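Local coordinates for heat-inducible transcription repressor HrcA (Thermotoga maritima, PDB 1STZ), which probably represses the class I heat-shock operons grpE-dnaK-dnaJ and groELS as a DNA-binding transcriptional regulator, at residues 21-24 and 25-29; 163-167 and 168-172; 201-205 and 206-210; 310-313 and 314-318. All blocks are in the same frame, centred on the assembly; numbering follows the deposited sequence.

Contact 1 (21-24 and 25-29); sequences KVLY and CIVRE
Lys21 opens the run by giving its carbonyl O to Cys25 N at 2.9 Å, its side chain leading to the surface; Cys25 SG folds back beside its own backbone N, against that same oxygen. One residue on, Val22 O takes the amide of Ile26, and Val22 CG1 meets the end of Ile26, CD1, at 3.8 Å as the two side chains slant across each other. Leu23 O binds Val27 N in a nearly straight bond (170° at the hydrogen). Here the side chains run alongside and point the same way, with Leu23 CD2 3.8 Å from Val27 CG2. Helix 52-64 packs on Val22 and Ile26, helix 81-94 on Leu23 and Val27. Tyr24 O accepts Arg28 N, and with CG anti to the backbone N (chi1 -175°) the ring stands out from the helix, tilted slightly toward its C-terminal end, where Arg28 lies. Arg28 NH2 arrives at the ring edge, 2.8 Å from Tyr24 OH, but the angle is too poor for a hydrogen bond. Such i to i+4 hydrogen bonding and side-chain pairing is that of a regular alpha-helix, here helix 17-33, whose place before two further helices and a small two-stranded sheet is consistent with a winged-helix DNA-binding domain.

Contact 2 (163-167 and 168-172); sequences SILTE and FGVSK
Glu167 lays its side chain over Phe168 at the tip of a beta hairpin, where a type I turn from Thr166 to Gly169 joins strands 159-166 and 169-177. Glu167 CG sits 3.7 Å from the centroid of the Phe168 ring, practically on the ring normal, and the carboxylate beyond it lies 5° from parallel with the ring. The chain gets there because chi1 of Glu167 (68°) holds CG between the backbone N and the carbonyl carbon and the rest runs out extended. Thr166 CG2 adds a touch on Phe168 CB. Further out, Phe332 meets the ring edge-to-face, and Pro140, Leu145 and Pro116 pack on it; an alanine in place of Phe168 would probably take away the ring surface under Glu167 CG and open a gap beside Phe332. The turn itself is held by Thr166 N to Gly169 O at 2.9 Å and by Gly169 N to Thr166 O at 3.3 Å. Gly169 has backbone angles at which a CB would jam against the preceding carbonyl. Ile164 and Ser171 form the next hydrogen-bonded pair. Between these two hydrogen-bonded pairs, Leu165 CD2 meets Val170 CG2 at 3.8 Å, on a face where Tyr159 and Pro175 of the second subunit also pack. Beside Val170 CG1, Ser163 OG is buried with no polar partner in the model.

Contact 3 (201-205 and 206-210); sequences GEVLM and GKIES
Glu202 and Lys207 slant across one another at the end of helix 200-205, the aliphatic part of the lysine against the glutamate stem: Lys207 CD is 3.9 Å from Glu202 CG. Their charged ends form a long salt bridge, Glu202 OE2 to Lys207 NZ at 3.7 Å, whereas Glu202 OE1 has a firmer hold on Arg198 NE and also takes the amide of Thr199. Met205 runs alongside the lysine chain, pointing the same way, its SD 4.2 Å from Lys207 CD. What brings these side chains together is a Schellman motif: Gly206, with positive phi (89°), reverses the backbone so that Lys207 N reaches back to Glu202 O at 3.1 Å and Gly206 N binds Val203 O. A side chain at Gly206 would clash with the carbonyl O of Met205. Past the turn Ile208 heads back toward the helix and crosses Val203 at a slant, CD1 touching Val203 CG2 at 3.8 Å; Leu195 of helix 184-195 packs on both. A water donates to Val203 O at 2.8 Å and accepts from Ile208 N at 3.3 Å, stitching the loop backbone to the last helical turn.

Contact 4 (310-313 and 314-318); sequences KVTK and YDRNH
Thr312, Lys313 and Asn317 meet at the start of helix 314-334, with Lys313 in the N-cap position. The aromatic contact is a CH-pi one: chi1 of Thr312 (-175°) puts CG2 between the backbone N and the carbonyl carbon, and from there it sits over the centre of the Tyr314 ring, 3.9 Å from the centroid. Tyr88 of helix 81-94 and Ile31 of helix 17-33 touch Tyr314 from outside. In the packing of charged chains, Lys313 lies over one face of the Arg316 guanidinium, with CD 3.8 Å from Arg316 NH1; a weak, long ion pair to Glu132 also reaches that nitrogen. Among the hydrogen bonds, the backbone one runs from Asn317 N to Lys313 O at 3.0 Å and closes the first helical turn. Asn317 then works from both ends of its amide. ND2 donates a hydrogen bond to Thr312 OG1 at 2.9 Å, with the hydroxyl tilted 20° from the amide plane, while OD1 is gripped side-on by Arg316 NE and NH2, each 3.1 Å away and close to the guanidinium plane. Three bonds therefore fix the rotation of the amide, and a leucine in its place would probably leave Thr312 OG1 without this donor and Arg316 free to turn. At the far end of its ring, Tyr314 OH donates to a lone pair of Lys310 O, in the carbonyl plane, at 2.6 Å.

How the contacts relate
The four contacts fall into two pairs on opposite sides of the chain's centre. Contacts 1 and 4 have centres about 14 Å apart and nearest atoms about 6 Å apart; helix 81-94 packs on both, and helix 17-33, which carries contact 1, also touches Lys313 and Tyr314 of contact 4. Contacts 2 and 3 are about 17 Å apart between centres, with no direct touch. Helix 314-334 links the pairs: contact 4 starts it, and Tyr331 and Phe332 near its other end meet Phe168 of contact 2, about 35 Å away between centres. Contacts 1 and 3 are farthest apart, about 57 Å between centres. Of the four, contacts 2 and 4 meet other subunits.

Contact 1 (21-24 and 25-29)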
loop_
_atom_site.group_PDB
_atom_site.type_symbol
_atom_site.label_atom_id
_atom_site.label_comp_id
_atom_site.label_asym_id
_atom_site.label_seq_id
_atom_site.Cartn_x
_atom_site.Cartn_y
_atom_site.Cartn_z
ATOM N N LYS A 21 21.545 25.745 -16.461
ATOM C CA LYS A 21 21.426 25.385 -15.057
ATOM C C LYS A 21 20.647 26.445 -14.296
ATOM O O LYS A 21 19.820 26.110 -13.470
ATOM C CB LYS A 21 22.799 25.170 -14.434
ATOM C CG LYS A 21 23.588 24.024 -15.082
ATOM C CD LYS A 21 24.018 22.952 -14.074
ATOM C CE LYS A 21 25.313 23.310 -13.341
ATOM N NZ LYS A 21 26.025 22.104 -12.801
ATOM N N VAL A 22 20.871 27.718 -14.604
ATOM C CA VAL A 22 20.134 28.797 -13.951
ATOM C C VAL A 22 18.624 28.693 -14.248
ATOM O O VAL A 22 17.791 28.896 -13.366
ATOM C CB VAL A 22 20.652 30.190 -14.388
ATOM C CG1 VAL A 22 19.765 31.293 -13.833
ATOM C CG2 VAL A 22 22.096 30.400 -13.934
ATOM N N LEU A 23 18.277 28.364 -15.484
ATOM C CA LEU A 23 16.879 28.242 -15.868
ATOM C C LEU A 23 16.262 27.054 -15.143
ATOM O O LEU A 23 15.142 27.117 -14.654
ATOM C CB LEU A 23 16.763 28.044 -17.377
ATOM C CG LEU A 23 15.487 28.493 -18.093
ATOM C CD1 LEU A 23 15.210 27.637 -19.323
ATOM C CD2 LEU A 23 14.265 28.604 -17.225
ATOM N N TYR A 24 17.024 25.971 -15.080
ATOM C CA TYR A 24 16.594 24.760 -14.410
ATOM C C TYR A 24 16.303 25.026 -12.929
ATOM O O TYR A 24 15.269 24.606 -12.411
ATOM C CB TYR A 24 17.681 23.701 -14.568
ATOM C CG TYR A 24 17.314 22.370 -14.017
ATOM C CD1 TYR A 24 17.834 21.933 -12.815
ATOM C CD2 TYR A 24 16.442 21.543 -14.703
ATOM C CE1 TYR A 24 17.509 20.701 -12.313
ATOM C CE2 TYR A 24 16.107 20.312 -14.209
ATOM C CZ TYR A 24 16.640 19.901 -13.014
ATOM O OH TYR A 24 16.287 18.687 -12.526
ATOM N N CYS A 25 17.189 25.758 -12.256
ATOM C CA CYS A 25 17.005 26.024 -10.826
ATOM C C CYS A 25 15.789 26.905 -10.562
ATOM O O CYS A 25 15.041 26.640 -9.628
ATOM C CB CYS A 25 18.256 26.640 -10.202
ATOM S SG CYS A 25 19.505 25.389 -9.849
ATOM N N ILE A 26 15.602 27.936 -11.383
ATOM C CA ILE A 26 14.463 28.839 -11.262
ATOM C C ILE A 26 13.150 28.056 -11.314
ATOM O O ILE A 26 12.305 28.208 -10.441
ATOM C CB ILE A 26 14.502 29.919 -12.387
ATOM C CG1 ILE A 26 15.585 30.959 -12.086
ATOM C CG2 ILE A 26 13.146 30.612 -12.557
ATOM C CD1 ILE A 26 16.076 31.716 -13.297
ATOM N N VAL A 27 12.997 27.217 -12.334
ATOM C CA VAL A 27 11.783 26.428 -12.522
ATOM C C VAL A 27 11.579 25.451 -11.376
ATOM O O VAL A 27 10.479 25.322 -10.860
ATOM C CB VAL A 27 11.800 25.656 -13.861
ATOM C CG1 VAL A 27 10.547 24.823 -14.004
ATOM C CG2 VAL A 27 11.885 26.624 -15.034
ATOM N N ARG A 28 12.644 24.787 -10.954
ATOM C CA ARG A 28 12.576 23.848 -9.847
ATOM C C ARG A 28 12.174 24.568 -8.564
ATOM O O ARG A 28 11.335 24.092 -7.803
ATOM C CB ARG A 28 13.945 23.181 -9.656
ATOM C CG ARG A 28 13.952 22.032 -8.680
ATOM C CD ARG A 28 15.334 21.698 -8.156
ATOM N NE ARG A 28 16.028 20.699 -8.975
ATOM C CZ ARG A 28 15.742 19.395 -8.986
ATOM N NH1 ARG A 28 14.747 18.914 -8.243
ATOM N NH2 ARG A 28 16.447 18.560 -9.753
ATOM N N GLU A 29 12.783 25.723 -8.326
ATOM C CA GLU A 29 12.435 26.539 -7.176
ATOM C C GLU A 29 11.000 27.067 -7.262
ATOM O O GLU A 29 10.321 27.147 -6.254
ATOM C CB GLU A 29 13.425 27.699 -7.017
ATOM C CG GLU A 29 13.204 28.569 -5.788
ATOM C CD GLU A 29 13.309 27.814 -4.476
ATOM O OE1 GLU A 29 12.891 28.368 -3.438
ATOM O OE2 GLU A 29 13.804 26.667 -4.477
#

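Contact 2 (163-167 and 168-172)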
loop_
_atom_site.group_PDB
_atom_site.type_symbol
_atom_site.label_atom_id
_atom_site.label_comp_id
_atom_site.label_asym_id
_atom_site.label_seq_id
_atom_site.Cartn_x
_atom_site.Cartn_y
_atom_site.Cartn_z
ATOM N N SER A 163 -23.326 -12.252 -13.766
ATOM C CA SER A 163 -22.169 -11.598 -14.364
ATOM C C SER A 163 -22.013 -12.010 -15.816
ATOM O O SER A 163 -22.692 -12.907 -16.294
ATOM C CB SER A 163 -20.878 -11.917 -13.603
ATOM O OG SER A 163 -20.714 -13.313 -13.446
ATOM N N ILE A 164 -21.150 -11.310 -16.538
ATOM C CA ILE A 164 -20.822 -11.705 -17.893
ATOM C C ILE A 164 -19.327 -11.863 -17.995
ATOM O O ILE A 164 -18.582 -11.240 -17.252
ATOM C CB ILE A 164 -21.335 -10.689 -18.937
ATOM C CG1 ILE A 164 -20.667 -9.324 -18.756
ATOM C CG2 ILE A 164 -22.839 -10.564 -18.851
ATOM C CD1 ILE A 164 -21.067 -8.307 -19.799
ATOM N N LEU A 165 -18.909 -12.696 -18.931
ATOM C CA LEU A 165 -17.508 -12.857 -19.260
ATOM C C LEU A 165 -17.263 -12.075 -20.529
ATOM O O LEU A 165 -18.051 -12.127 -21.460
ATOM C CB LEU A 165 -17.170 -14.315 -19.535
ATOM C CG LEU A 165 -16.039 -14.900 -18.717
ATOM C CD1 LEU A 165 -14.755 -14.104 -18.960
ATOM C CD2 LEU A 165 -16.401 -14.930 -17.218
ATOM N N THR A 166 -16.120 -11.424 -20.564
ATOM C CA THR A 166 -15.701 -10.627 -21.683
ATOM C C THR A 166 -14.229 -10.993 -21.958
ATOM O O THR A 166 -13.663 -11.737 -21.188
ATOM C CB THR A 166 -15.956 -9.185 -21.226
ATOM O OG1 THR A 166 -17.127 -8.661 -21.886
ATOM C CG2 THR A 166 -14.842 -8.266 -21.487
ATOM N N GLU A 167 -13.617 -10.499 -23.038
ATOM C CA GLU A 167 -12.187 -10.750 -23.295
ATOM C C GLU A 167 -11.272 -10.131 -22.235
ATOM O O GLU A 167 -10.120 -10.556 -22.095
ATOM C CB GLU A 167 -11.768 -10.297 -24.707
ATOM C CG GLU A 167 -11.780 -8.786 -24.932
ATOM C CD GLU A 167 -11.090 -8.382 -26.220
ATOM O OE1 GLU A 167 -11.687 -7.606 -26.998
ATOM O OE2 GLU A 167 -9.959 -8.864 -26.464
ATOM N N PHE A 168 -11.791 -9.152 -21.493
ATOM C CA PHE A 168 -11.073 -8.460 -20.417
ATOM C C PHE A 168 -11.382 -8.937 -18.995
ATOM O O PHE A 168 -10.876 -8.365 -18.034
ATOM C CB PHE A 168 -11.374 -6.958 -20.493
ATOM C CG PHE A 168 -11.031 -6.342 -21.809
ATOM C CD1 PHE A 168 -11.960 -5.586 -22.494
ATOM C CD2 PHE A 168 -9.783 -6.561 -22.387
ATOM C CE1 PHE A 168 -11.641 -5.011 -23.719
ATOM C CE2 PHE A 168 -9.456 -5.994 -23.609
ATOM C CZ PHE A 168 -10.381 -5.214 -24.273
ATOM N N GLY A 169 -12.224 -9.952 -18.849
ATOM C CA GLY A 169 -12.487 -10.532 -17.539
ATOM C C GLY A 169 -13.962 -10.643 -17.191
ATOM O O GLY A 169 -14.797 -10.762 -18.064
ATOM N N VAL A 170 -14.266 -10.599 -15.900
ATOM C CA VAL A 170 -15.636 -10.765 -15.407
ATOM C C VAL A 170 -16.208 -9.383 -15.096
ATOM O O VAL A 170 -15.649 -8.634 -14.288
ATOM C CB VAL A 170 -15.630 -11.636 -14.148
ATOM C CG1 VAL A 170 -17.041 -11.908 -13.652
ATOM C CG2 VAL A 170 -14.882 -12.949 -14.416
ATOM N N SER A 171 -17.289 -9.020 -15.770
ATOM C CA SER A 171 -17.881 -7.700 -15.607
ATOM C C SER A 171 -19.319 -7.793 -15.160
ATOM O O SER A 171 -19.934 -8.851 -15.221
ATOM C CB SER A 171 -17.820 -6.925 -16.921
ATOM O OG SER A 171 -16.539 -7.062 -17.505
ATOM N N LYS A 172 -19.832 -6.655 -14.715
ATOM C CA LYS A 172 -21.222 -6.475 -14.324
ATOM C C LYS A 172 -21.642 -7.362 -13.190
ATOM O O LYS A 172 -22.807 -7.688 -13.081
ATOM C CB LYS A 172 -22.161 -6.717 -15.498
ATOM C CG LYS A 172 -21.751 -6.048 -16.769
ATOM C CD LYS A 172 -21.766 -4.578 -16.615
ATOM C CE LYS A 172 -21.762 -3.916 -17.956
ATOM N NZ LYS A 172 -21.675 -2.440 -17.777
#

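Contact 3 (201-205 and 206-210)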
loop_
_atom_site.group_PDB
_atom_site.type_symbol
_atom_site.label_atom_id
_atom_site.label_comp_id
_atom_site.label_asym_id
_atom_site.label_seq_id
_atom_site.Cartn_x
_atom_site.Cartn_y
_atom_site.Cartn_z
ATOM N N GLY A 201 -22.371 -3.179 -26.606
ATOM C CA GLY A 201 -22.884 -2.068 -27.414
ATOM C C GLY A 201 -24.211 -2.380 -28.081
ATOM O O GLY A 201 -25.090 -1.536 -28.169
ATOM N N GLU A 202 -24.375 -3.610 -28.537
ATOM C CA GLU A 202 -25.644 -4.033 -29.109
ATOM C C GLU A 202 -26.778 -4.040 -28.086
ATOM O O GLU A 202 -27.901 -3.640 -28.413
ATOM C CB GLU A 202 -25.502 -5.404 -29.758
ATOM C CG GLU A 202 -24.725 -5.349 -31.062
ATOM C CD GLU A 202 -24.632 -6.700 -31.746
ATOM O OE1 GLU A 202 -24.455 -7.723 -31.041
ATOM O OE2 GLU A 202 -24.733 -6.733 -32.991
ATOM N N VAL A 203 -26.481 -4.496 -26.864
ATOM C CA VAL A 203 -27.453 -4.482 -25.759
ATOM C C VAL A 203 -27.857 -3.034 -25.394
ATOM O O VAL A 203 -29.037 -2.741 -25.221
ATOM C CB VAL A 203 -26.917 -5.238 -24.494
ATOM C CG1 VAL A 203 -27.944 -5.199 -23.369
ATOM C CG2 VAL A 203 -26.576 -6.690 -24.829
ATOM N N LEU A 204 -26.876 -2.140 -25.298
ATOM C CA LEU A 204 -27.120 -0.734 -24.926
ATOM C C LEU A 204 -27.987 -0.002 -25.957
ATOM O O LEU A 204 -28.789 0.853 -25.607
ATOM C CB LEU A 204 -25.806 0.023 -24.781
ATOM C CG LEU A 204 -24.973 -0.285 -23.540
ATOM C CD1 LEU A 204 -23.517 0.168 -23.739
ATOM C CD2 LEU A 204 -25.569 0.411 -22.323
ATOM N N MET A 205 -27.801 -0.361 -27.221
ATOM C CA MET A 205 -28.518 0.228 -28.340
ATOM C C MET A 205 -29.960 -0.293 -28.453
ATOM O O MET A 205 -30.790 0.315 -29.118
ATOM C CB MET A 205 -27.738 -0.058 -29.626
ATOM C CG MET A 205 -27.958 0.932 -30.731
ATOM S SD MET A 205 -27.050 0.451 -32.210
ATOM C CE MET A 205 -25.416 0.583 -31.628
ATOM N N GLY A 206 -30.256 -1.407 -27.797
ATOM C CA GLY A 206 -31.595 -1.978 -27.792
ATOM C C GLY A 206 -31.869 -2.954 -28.926
ATOM O O GLY A 206 -33.024 -3.209 -29.252
ATOM N N LYS A 207 -30.821 -3.484 -29.549
ATOM C CA LYS A 207 -30.967 -4.409 -30.686
ATOM C C LYS A 207 -31.529 -5.772 -30.295
ATOM O O LYS A 207 -32.139 -6.455 -31.121
ATOM C CB LYS A 207 -29.621 -4.624 -31.386
ATOM C CG LYS A 207 -29.286 -3.579 -32.415
ATOM C CD LYS A 207 -27.821 -3.611 -32.774
ATOM C CE LYS A 207 -27.584 -3.413 -34.253
ATOM N NZ LYS A 207 -26.162 -3.717 -34.579
ATOM N N ILE A 208 -31.318 -6.170 -29.047
ATOM C CA ILE A 208 -31.768 -7.476 -28.571
ATOM C C ILE A 208 -33.175 -7.354 -27.986
ATOM O O ILE A 208 -33.368 -7.376 -26.766
ATOM C CB ILE A 208 -30.758 -8.060 -27.561
ATOM C CG1 ILE A 208 -29.346 -7.962 -28.153
ATOM C CG2 ILE A 208 -31.111 -9.514 -27.237
ATOM C CD1 ILE A 208 -28.332 -8.729 -27.452
ATOM N N GLU A 209 -34.148 -7.235 -28.891
ATOM C CA GLU A 209 -35.547 -6.961 -28.547
ATOM C C GLU A 209 -36.144 -8.024 -27.613
ATOM O O GLU A 209 -36.992 -7.713 -26.775
ATOM C CB GLU A 209 -36.405 -6.823 -29.831
ATOM C CG GLU A 209 -35.977 -5.687 -30.770
ATOM C CD GLU A 209 -37.049 -5.264 -31.781
ATOM O OE1 GLU A 209 -36.840 -4.253 -32.494
ATOM O OE2 GLU A 209 -38.103 -5.927 -31.875
ATOM N N SER A 210 -35.684 -9.267 -27.737
ATOM C CA SER A 210 -36.203 -10.365 -26.918
ATOM C C SER A 210 -35.899 -10.258 -25.413
ATOM O O SER A 210 -36.449 -11.026 -24.630
ATOM C CB SER A 210 -35.693 -11.706 -27.453
ATOM O OG SER A 210 -34.281 -11.703 -27.521
HETATM O O HOH W 1 -30.998 -4.507 -26.238
#

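Contact 4 (310-313 and 314-318)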
loop_
_atom_site.group_PDB
_atom_site.type_symbol
_atom_site.label_atom_id
_atom_site.label_comp_id
_atom_site.label_asym_id
_atom_site.label_seq_id
_atom_site.Cartn_x
_atom_site.Cartn_y
_atom_site.Cartn_z
ATOM N N LYS A 310 -0.003 23.394 -14.164
ATOM C CA LYS A 310 1.302 23.368 -14.842
ATOM C C LYS A 310 2.449 23.683 -13.898
ATOM O O LYS A 310 3.603 23.483 -14.259
ATOM C CB LYS A 310 1.332 24.303 -16.065
ATOM C CG LYS A 310 1.184 25.770 -15.798
ATOM C CD LYS A 310 1.196 26.526 -17.129
ATOM C CE LYS A 310 0.824 28.007 -16.972
ATOM N NZ LYS A 310 0.728 28.643 -18.319
ATOM N N VAL A 311 2.121 24.199 -12.710
ATOM C CA VAL A 311 3.064 24.334 -11.610
ATOM C C VAL A 311 3.032 23.044 -10.807
ATOM O O VAL A 311 2.317 22.921 -9.814
ATOM C CB VAL A 311 2.754 25.564 -10.701
ATOM C CG1 VAL A 311 3.895 25.794 -9.720
ATOM C CG2 VAL A 311 2.496 26.827 -11.548
ATOM N N THR A 312 3.785 22.055 -11.274
ATOM C CA THR A 312 3.706 20.710 -10.718
ATOM C C THR A 312 5.037 19.994 -10.842
ATOM O O THR A 312 5.926 20.421 -11.589
ATOM C CB THR A 312 2.574 19.923 -11.443
ATOM O OG1 THR A 312 2.385 18.632 -10.849
ATOM C CG2 THR A 312 2.933 19.616 -12.905
ATOM N N LYS A 313 5.178 18.898 -10.125
ATOM C CA LYS A 313 6.404 18.111 -10.164
ATOM C C LYS A 313 6.412 17.184 -11.374
ATOM O O LYS A 313 5.947 16.048 -11.277
ATOM C CB LYS A 313 6.520 17.310 -8.866
ATOM C CG LYS A 313 6.666 18.196 -7.616
ATOM C CD LYS A 313 6.770 17.360 -6.353
ATOM C CE LYS A 313 7.458 18.118 -5.208
ATOM N NZ LYS A 313 7.589 17.258 -3.988
ATOM N N TYR A 314 6.935 17.674 -12.507
ATOM C CA TYR A 314 6.852 16.976 -13.782
ATOM C C TYR A 314 7.513 15.589 -13.781
ATOM O O TYR A 314 6.974 14.661 -14.366
ATOM C CB TYR A 314 7.418 17.836 -14.928
ATOM C CG TYR A 314 6.485 18.980 -15.324
ATOM C CD1 TYR A 314 6.586 20.237 -14.723
ATOM C CD2 TYR A 314 5.498 18.791 -16.286
ATOM C CE1 TYR A 314 5.718 21.285 -15.081
ATOM C CE2 TYR A 314 4.638 19.811 -16.651
ATOM C CZ TYR A 314 4.745 21.050 -16.042
ATOM O OH TYR A 314 3.862 22.018 -16.419
ATOM N N ASP A 315 8.656 15.455 -13.126
ATOM C CA ASP A 315 9.408 14.195 -13.113
ATOM C C ASP A 315 8.601 13.151 -12.350
ATOM O O ASP A 315 8.466 12.027 -12.786
ATOM C CB ASP A 315 10.774 14.399 -12.447
ATOM C CG ASP A 315 11.812 13.352 -12.842
ATOM O OD1 ASP A 315 11.475 12.214 -13.221
ATOM O OD2 ASP A 315 13.038 13.588 -12.763
ATOM N N ARG A 316 8.054 13.538 -11.213
ATOM C CA ARG A 316 7.207 12.628 -10.436
ATOM C C ARG A 316 5.999 12.208 -11.277
ATOM O O ARG A 316 5.702 11.021 -11.372
ATOM C CB ARG A 316 6.791 13.271 -9.107
ATOM C CG ARG A 316 5.824 12.461 -8.249
ATOM C CD ARG A 316 4.954 13.301 -7.310
ATOM N NE ARG A 316 4.158 14.308 -8.020
ATOM C CZ ARG A 316 3.495 15.319 -7.451
ATOM N NH1 ARG A 316 3.514 15.494 -6.143
ATOM N NH2 ARG A 316 2.820 16.181 -8.203
ATOM N N ASN A 317 5.352 13.168 -11.926
ATOM C CA ASN A 317 4.126 12.888 -12.675
ATOM C C ASN A 317 4.368 11.959 -13.867
ATOM O O ASN A 317 3.548 11.081 -14.151
ATOM C CB ASN A 317 3.451 14.175 -13.168
ATOM C CG ASN A 317 2.949 15.049 -12.044
ATOM O OD1 ASN A 317 2.976 14.674 -10.876
ATOM N ND2 ASN A 317 2.503 16.239 -12.394
ATOM N N HIS A 318 5.475 12.184 -14.567
ATOM C CA HIS A 318 5.881 11.352 -15.696
ATOM C C HIS A 318 6.136 9.935 -15.239
ATOM O O HIS A 318 5.661 8.978 -15.849
ATOM C CB HIS A 318 7.151 11.869 -16.378
ATOM C CG HIS A 318 7.570 11.025 -17.536
ATOM N ND1 HIS A 318 8.588 10.102 -17.453
ATOM C CD2 HIS A 318 7.076 10.931 -18.797
ATOM C CE1 HIS A 318 8.700 9.473 -18.608
ATOM N NE2 HIS A 318 7.800 9.960 -19.444
#